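Local coordinates for protein L-serine ammonia-lyase (Rhizomucor miehei CAU432, PDB 5C3U) that belongs to the pyridoxal-phosphate-dependent enzymes and holds pyridoxal-5'-phosphate between the two alpha/beta domains of a single chain, at residues A96-P101 and D115-I120; E162-L167 and Q193-K198. All blocks are in the same frame, centred on the assembly; numbering follows the deposited sequence.

How the contacts relate
Contact 1 and contact 2 sit on opposite sides of the chain's centre, each in a different half of the molecule. Contact 1 (96-101 with 115-120) joins the edge strand 118-121 and its neighbour 95-100 in the four-stranded parallel sheet. Contact 2 (162-167 with 193-198) joins the C-terminal ends of two helices beside the six-stranded mixed sheet. Their centres are 36 Å apart and their nearest atoms about 21 Å, so neither touches the other. Pyridoxal-5'-phosphate binds between the two halves; the side chain of V100 is about 14 Å from the bound pyridoxal-5'-phosphate. Contact 1 is thus sheet pairing in one domain, and contact 2, later along the chain, helix-end packing in the other.

Contact 1: residues A96-P101 and D115-I120; sequences AIIVVP and DGSHLI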
loop_
_atom_site.group_PDB
_atom_site.type_symbol
_atom_site.label_atom_id
_atom_site.label_comp_id
_atom_site.label_asym_id
_atom_site.label_seq_id
_atom_site.Cartn_x
_atom_site.Cartn_y
_atom_site.Cartn_z
ATOM N N ALA A 96 16.024 -14.812 6.145
ATOM C CA ALA A 96 15.707 -13.387 5.935
ATOM C C ALA A 96 16.489 -12.542 6.935
ATOM O O ALA A 96 16.622 -12.905 8.124
ATOM C CB ALA A 96 14.212 -13.124 6.060
ATOM N N ILE A 97 17.060 -11.458 6.428
ATOM C CA ILE A 97 17.762 -10.477 7.239
ATOM C C ILE A 97 16.925 -9.195 7.151
ATOM O O ILE A 97 16.786 -8.599 6.069
ATOM C CB ILE A 97 19.208 -10.220 6.708
ATOM C CG1 ILE A 97 20.040 -11.511 6.750
ATOM C CG2 ILE A 97 19.877 -9.081 7.475
ATOM C CD1 ILE A 97 21.050 -11.616 5.622
ATOM N N ILE A 98 16.404 -8.760 8.290
ATOM C CA ILE A 98 15.456 -7.662 8.309
ATOM C C ILE A 98 15.982 -6.504 9.166
ATOM O O ILE A 98 16.364 -6.723 10.305
ATOM C CB ILE A 98 14.077 -8.136 8.844
ATOM C CG1 ILE A 98 13.471 -9.212 7.927
ATOM C CG2 ILE A 98 13.138 -6.948 9.037
ATOM C CD1 ILE A 98 13.298 -8.801 6.473
ATOM N N VAL A 99 16.015 -5.293 8.610
ATOM C CA VAL A 99 16.394 -4.109 9.404
ATOM C C VAL A 99 15.169 -3.210 9.642
ATOM O O VAL A 99 14.419 -2.868 8.698
ATOM C CB VAL A 99 17.523 -3.294 8.712
ATOM C CG1 VAL A 99 17.979 -2.119 9.579
ATOM C CG2 VAL A 99 18.708 -4.201 8.403
ATOM N N VAL A 100 14.992 -2.781 10.888
ATOM C CA VAL A 100 13.902 -1.845 11.208
ATOM C C VAL A 100 14.498 -0.690 12.034
ATOM O O VAL A 100 15.572 -0.874 12.626
ATOM C CB VAL A 100 12.760 -2.547 11.958
ATOM C CG1 VAL A 100 12.246 -3.780 11.181
ATOM C CG2 VAL A 100 13.194 -2.942 13.363
ATOM N N PRO A 101 13.856 0.507 12.014
ATOM C CA PRO A 101 14.400 1.652 12.749
ATOM C C PRO A 101 14.477 1.363 14.229
ATOM O O PRO A 101 13.722 0.522 14.744
ATOM C CB PRO A 101 13.379 2.770 12.491
ATOM C CG PRO A 101 12.720 2.404 11.205
ATOM C CD PRO A 101 12.709 0.896 11.170
ATOM N N ASP A 115 8.831 -15.337 13.149
ATOM C CA ASP A 115 8.981 -15.919 11.823
ATOM C C ASP A 115 10.337 -16.606 11.662
ATOM O O ASP A 115 10.538 -17.385 10.735
ATOM C CB ASP A 115 8.882 -14.812 10.751
ATOM C CG ASP A 115 7.449 -14.384 10.459
ATOM O OD1 ASP A 115 6.519 -15.169 10.725
ATOM O OD2 ASP A 115 7.252 -13.257 9.930
ATOM N N GLY A 116 11.269 -16.288 12.551
ATOM C CA GLY A 116 12.627 -16.824 12.481
ATOM C C GLY A 116 13.604 -15.970 11.681
ATOM O O GLY A 116 14.729 -16.411 11.382
ATOM N N SER A 117 13.188 -14.750 11.330
ATOM C CA SER A 117 14.078 -13.819 10.643
ATOM C C SER A 117 15.160 -13.314 11.580
ATOM O O SER A 117 14.978 -13.303 12.795
ATOM C CB SER A 117 13.309 -12.607 10.129
ATOM O OG SER A 117 12.261 -12.986 9.274
ATOM N N HIS A 118 16.272 -12.881 11.008
ATOM C CA HIS A 118 17.296 -12.169 11.766
ATOM C C HIS A 118 17.017 -10.699 11.770
ATOM O O HIS A 118 17.072 -10.036 10.733
ATOM C CB HIS A 118 18.678 -12.530 11.243
ATOM C CG HIS A 118 18.918 -14.017 11.246
ATOM N ND1 HIS A 118 18.814 -14.773 10.136
ATOM C CD2 HIS A 118 19.188 -14.896 12.298
ATOM C CE1 HIS A 118 19.041 -16.069 10.450
ATOM N NE2 HIS A 118 19.271 -16.142 11.773
ATOM N N LEU A 119 16.690 -10.184 12.954
ATOM C CA LEU A 119 16.261 -8.804 13.093
ATOM C C LEU A 119 17.387 -7.908 13.578
ATOM O O LEU A 119 18.041 -8.204 14.571
ATOM C CB LEU A 119 15.070 -8.723 14.054
ATOM C CG LEU A 119 14.478 -7.342 14.346
ATOM C CD1 LEU A 119 13.946 -6.717 13.058
ATOM C CD2 LEU A 119 13.381 -7.482 15.387
ATOM N N ILE A 120 17.609 -6.807 12.863
ATOM C CA ILE A 120 18.571 -5.783 13.251
ATOM C C ILE A 120 17.832 -4.463 13.468
ATOM O O ILE A 120 17.007 -4.068 12.639
ATOM C CB ILE A 120 19.644 -5.625 12.148
ATOM C CG1 ILE A 120 20.428 -6.936 12.020
ATOM C CG2 ILE A 120 20.565 -4.433 12.418
ATOM C CD1 ILE A 120 21.103 -7.159 10.696
HETATM O O HOH W 1 15.800 -16.328 8.637
#
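L119 swings CG opposite its own backbone N (chi1 179°), and this, together with the turn about the next bond, brings CD1 across to V100. There both methyls of the valine receive it: V100 chi1 of -54° leaves CG2 in the crowded position between N and the carbonyl carbon, and V100 CG1 and CG2 each lie 3.9 Å from L119 CD1. The two side chains meet at about a right angle, and L119 CD1 also rests 3.7 Å from I98 O. I98 and S117 share this side of the sheet, with CG1 of the isoleucine against the serine CB; helices 79-92 and 106-114 cover it, and S117 OG bonds to S86 OG in the first of them. On the other side I97 and I120 run side by side, I97 CG2 3.9 Å from I120 CD1, while V99 packs on I120 CB and reaches helix 126-134.

Between the two faces runs parallel strand pairing. H118 N gives its hydrogen to A96 O at 2.9 Å, and H118 O takes that of I98 N at 2.8 Å, almost perfectly straight at 177°. I120 N then donates to I98 O at 2.8 Å, and I120 O accepts from V100 N at 3.0 Å. One water bridges the start of the pairing, 2.9 Å from both A96 N and G116 O, just where G116 ends helix 106-114 in a Schellman motif.

I97 and V99 bond to F73 and C75 on the far edge. In this beta-alpha-beta crossover (95-100, 106-114, 118-121), peptide groups of inner strand 95-100 are thus used by strands 118-121 and 72-75, leaving branched hydrocarbon to pack on helices 79-92 and 106-114 on the I98 face, and on helix 126-134 and nearby loops on the V99 face.

Contact 2: residues E162-L167 and Q193-K198; sequences ELKTQL and QEADWK
K164 lies alongside the indole of W197, the two side chains running obliquely to each other. With CG opposite the backbone N (chi1 -180°) and the rest of the chain extended, the lysine passes the ring system from its six-membered end toward the nitrogen. K164 CA is 3.5 Å from W197 CH2, K164 CG 3.9 Å from W197 CZ2, and K164 CE 4.0 Å from W197 NE1. A195 adds its methyl over one face of the indole, CB 4.3 Å above the ring plane and shifted toward the rim, and that same CB touches K164 CD at 3.9 Å. The lysine methylenes, the alanine methyl and the indole thus pack together, and L167 CD1 approaches them more loosely at W197 CH2.

The lysine's charged end then bonds to the backbone: K164 NZ donates to A195 O over a short 2.6 Å. It arrives well off the carbonyl direction, with a C=O...N angle of 125°, and 29° out of the carbonyl plane. Since A195 closes the last turn of helix 183-194, the partial negative charge at that helix end would favour the ammonium group. D169 OD1 adds weak interactions with both K164 NZ and W197 NE1.

L163 and L167 turn other surfaces to strands 24-26 and 306-311. D196, with positive phi, ends helix 183-194 in a Schellman motif, and W197 folds back from it onto helix 150-166. The result is a Schellman-terminated helix end packed against its neighbour across the helix-strand-helix unit 150-166, 174-178, 183-194, part of the larger alpha/beta domain of a fold-type II pyridoxal-phosphate enzyme.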
loop_
_atom_site.group_PDB
_atom_site.type_symbol
_atom_site.label_atom_id
_atom_site.label_comp_id
_atom_site.label_asym_id
_atom_site.label_seq_id
_atom_site.Cartn_x
_atom_site.Cartn_y
_atom_site.Cartn_z
ATOM N N GLU A 162 -9.296 -10.052 -9.239
ATOM C CA GLU A 162 -10.281 -10.292 -8.187
ATOM C C GLU A 162 -11.460 -9.318 -8.259
ATOM O O GLU A 162 -12.624 -9.737 -8.208
ATOM C CB GLU A 162 -9.627 -10.230 -6.802
ATOM C CG GLU A 162 -8.908 -11.504 -6.388
ATOM C CD GLU A 162 -8.123 -11.361 -5.088
ATOM O OE1 GLU A 162 -6.986 -11.902 -5.019
ATOM O OE2 GLU A 162 -8.636 -10.722 -4.127
ATOM N N LEU A 163 -11.153 -8.023 -8.379
ATOM C CA LEU A 163 -12.174 -6.978 -8.418
ATOM C C LEU A 163 -13.176 -7.179 -9.551
ATOM O O LEU A 163 -14.382 -6.976 -9.353
ATOM C CB LEU A 163 -11.542 -5.595 -8.548
ATOM C CG LEU A 163 -10.903 -4.944 -7.324
ATOM C CD1 LEU A 163 -10.549 -3.503 -7.709
ATOM C CD2 LEU A 163 -11.840 -4.966 -6.125
ATOM N N LYS A 164 -12.663 -7.569 -10.720
ATOM C CA LYS A 164 -13.468 -7.833 -11.908
ATOM C C LYS A 164 -14.527 -8.895 -11.637
ATOM O O LYS A 164 -15.693 -8.725 -12.013
ATOM C CB LYS A 164 -12.575 -8.267 -13.073
ATOM C CG LYS A 164 -13.332 -8.560 -14.360
ATOM C CD LYS A 164 -12.406 -8.628 -15.558
ATOM C CE LYS A 164 -13.171 -8.211 -16.801
ATOM N NZ LYS A 164 -12.378 -8.331 -18.049
ATOM N N THR A 165 -14.114 -9.980 -10.989
ATOM C CA THR A 165 -15.032 -11.045 -10.616
ATOM C C THR A 165 -16.037 -10.549 -9.580
ATOM O O THR A 165 -17.253 -10.684 -9.760
ATOM C CB THR A 165 -14.268 -12.272 -10.083
ATOM O OG1 THR A 165 -13.431 -12.780 -11.122
ATOM C CG2 THR A 165 -15.228 -13.363 -9.662
ATOM N N GLN A 166 -15.523 -9.956 -8.505
ATOM C CA GLN A 166 -16.364 -9.512 -7.402
ATOM C C GLN A 166 -17.380 -8.455 -7.809
ATOM O O GLN A 166 -18.458 -8.383 -7.223
ATOM C CB GLN A 166 -15.502 -9.021 -6.239
ATOM C CG GLN A 166 -14.705 -10.146 -5.610
ATOM C CD GLN A 166 -13.716 -9.659 -4.569
ATOM O OE1 GLN A 166 -13.004 -8.676 -4.780
ATOM N NE2 GLN A 166 -13.640 -10.372 -3.458
ATOM N N LEU A 167 -17.056 -7.649 -8.817
ATOM C CA LEU A 167 -17.991 -6.625 -9.286
ATOM C C LEU A 167 -18.788 -7.074 -10.512
ATOM O O LEU A 167 -19.402 -6.243 -11.197
ATOM C CB LEU A 167 -17.260 -5.323 -9.608
ATOM C CG LEU A 167 -16.666 -4.558 -8.422
ATOM C CD1 LEU A 167 -15.789 -3.436 -8.955
ATOM C CD2 LEU A 167 -17.774 -4.022 -7.522
ATOM N N GLN A 193 -5.680 -2.471 -17.520
ATOM C CA GLN A 193 -5.438 -2.680 -18.955
ATOM C C GLN A 193 -5.645 -4.142 -19.373
ATOM O O GLN A 193 -6.288 -4.414 -20.387
ATOM C CB GLN A 193 -4.067 -2.130 -19.363
ATOM C CG GLN A 193 -3.969 -0.622 -19.146
ATOM C CD GLN A 193 -2.595 -0.043 -19.431
ATOM O OE1 GLN A 193 -1.616 -0.775 -19.596
ATOM N NE2 GLN A 193 -2.513 1.285 -19.480
ATOM N N GLU A 194 -5.147 -5.079 -18.570
ATOM C CA GLU A 194 -5.366 -6.511 -18.813
ATOM C C GLU A 194 -6.837 -6.940 -18.744
ATOM O O GLU A 194 -7.248 -7.841 -19.479
ATOM C CB GLU A 194 -4.516 -7.370 -17.859
ATOM N N ALA A 195 -7.616 -6.299 -17.869
ATOM C CA ALA A 195 -9.050 -6.583 -17.690
ATOM C C ALA A 195 -9.950 -5.905 -18.734
ATOM O O ALA A 195 -11.172 -6.078 -18.709
ATOM C CB ALA A 195 -9.491 -6.158 -16.297
ATOM N N ASP A 196 -9.333 -5.130 -19.621
ATOM C CA ASP A 196 -10.013 -4.232 -20.568
ATOM C C ASP A 196 -10.919 -3.229 -19.857
ATOM O O ASP A 196 -12.082 -3.043 -20.214
ATOM C CB ASP A 196 -10.764 -5.008 -21.665
ATOM C CG ASP A 196 -11.120 -4.132 -22.863
ATOM O OD1 ASP A 196 -10.289 -3.288 -23.270
ATOM O OD2 ASP A 196 -12.235 -4.292 -23.403
ATOM N N TRP A 197 -10.354 -2.593 -18.834
ATOM C CA TRP A 197 -11.015 -1.569 -18.052
ATOM C C TRP A 197 -10.173 -0.349 -18.127
ATOM O O TRP A 197 -9.903 0.313 -17.116
ATOM C CB TRP A 197 -11.146 -2.024 -16.607
ATOM C CG TRP A 197 -12.313 -2.929 -16.357
ATOM C CD1 TRP A 197 -13.133 -3.554 -17.299
ATOM C CD2 TRP A 197 -12.817 -3.374 -15.059
ATOM N NE1 TRP A 197 -14.082 -4.320 -16.681
ATOM C CE2 TRP A 197 -13.955 -4.257 -15.344
ATOM C CE3 TRP A 197 -12.462 -3.134 -13.738
ATOM C CZ2 TRP A 197 -14.681 -4.860 -14.336
ATOM C CZ3 TRP A 197 -13.202 -3.754 -12.724
ATOM C CH2 TRP A 197 -14.291 -4.590 -13.018
ATOM N N LYS A 198 -9.785 -0.030 -19.357
ATOM C CA LYS A 198 -8.808 1.007 -19.652
ATOM C C LYS A 198 -9.315 2.410 -19.356
ATOM O O LYS A 198 -8.521 3.349 -19.287
ATOM C CB LYS A 198 -8.380 0.920 -21.119
ATOM C CG LYS A 198 -7.791 -0.419 -21.529
ATOM C CD LYS A 198 -7.914 -0.618 -23.032
ATOM C CE LYS A 198 -6.812 0.098 -23.801
ATOM N NZ LYS A 198 -5.688 -0.825 -24.125
#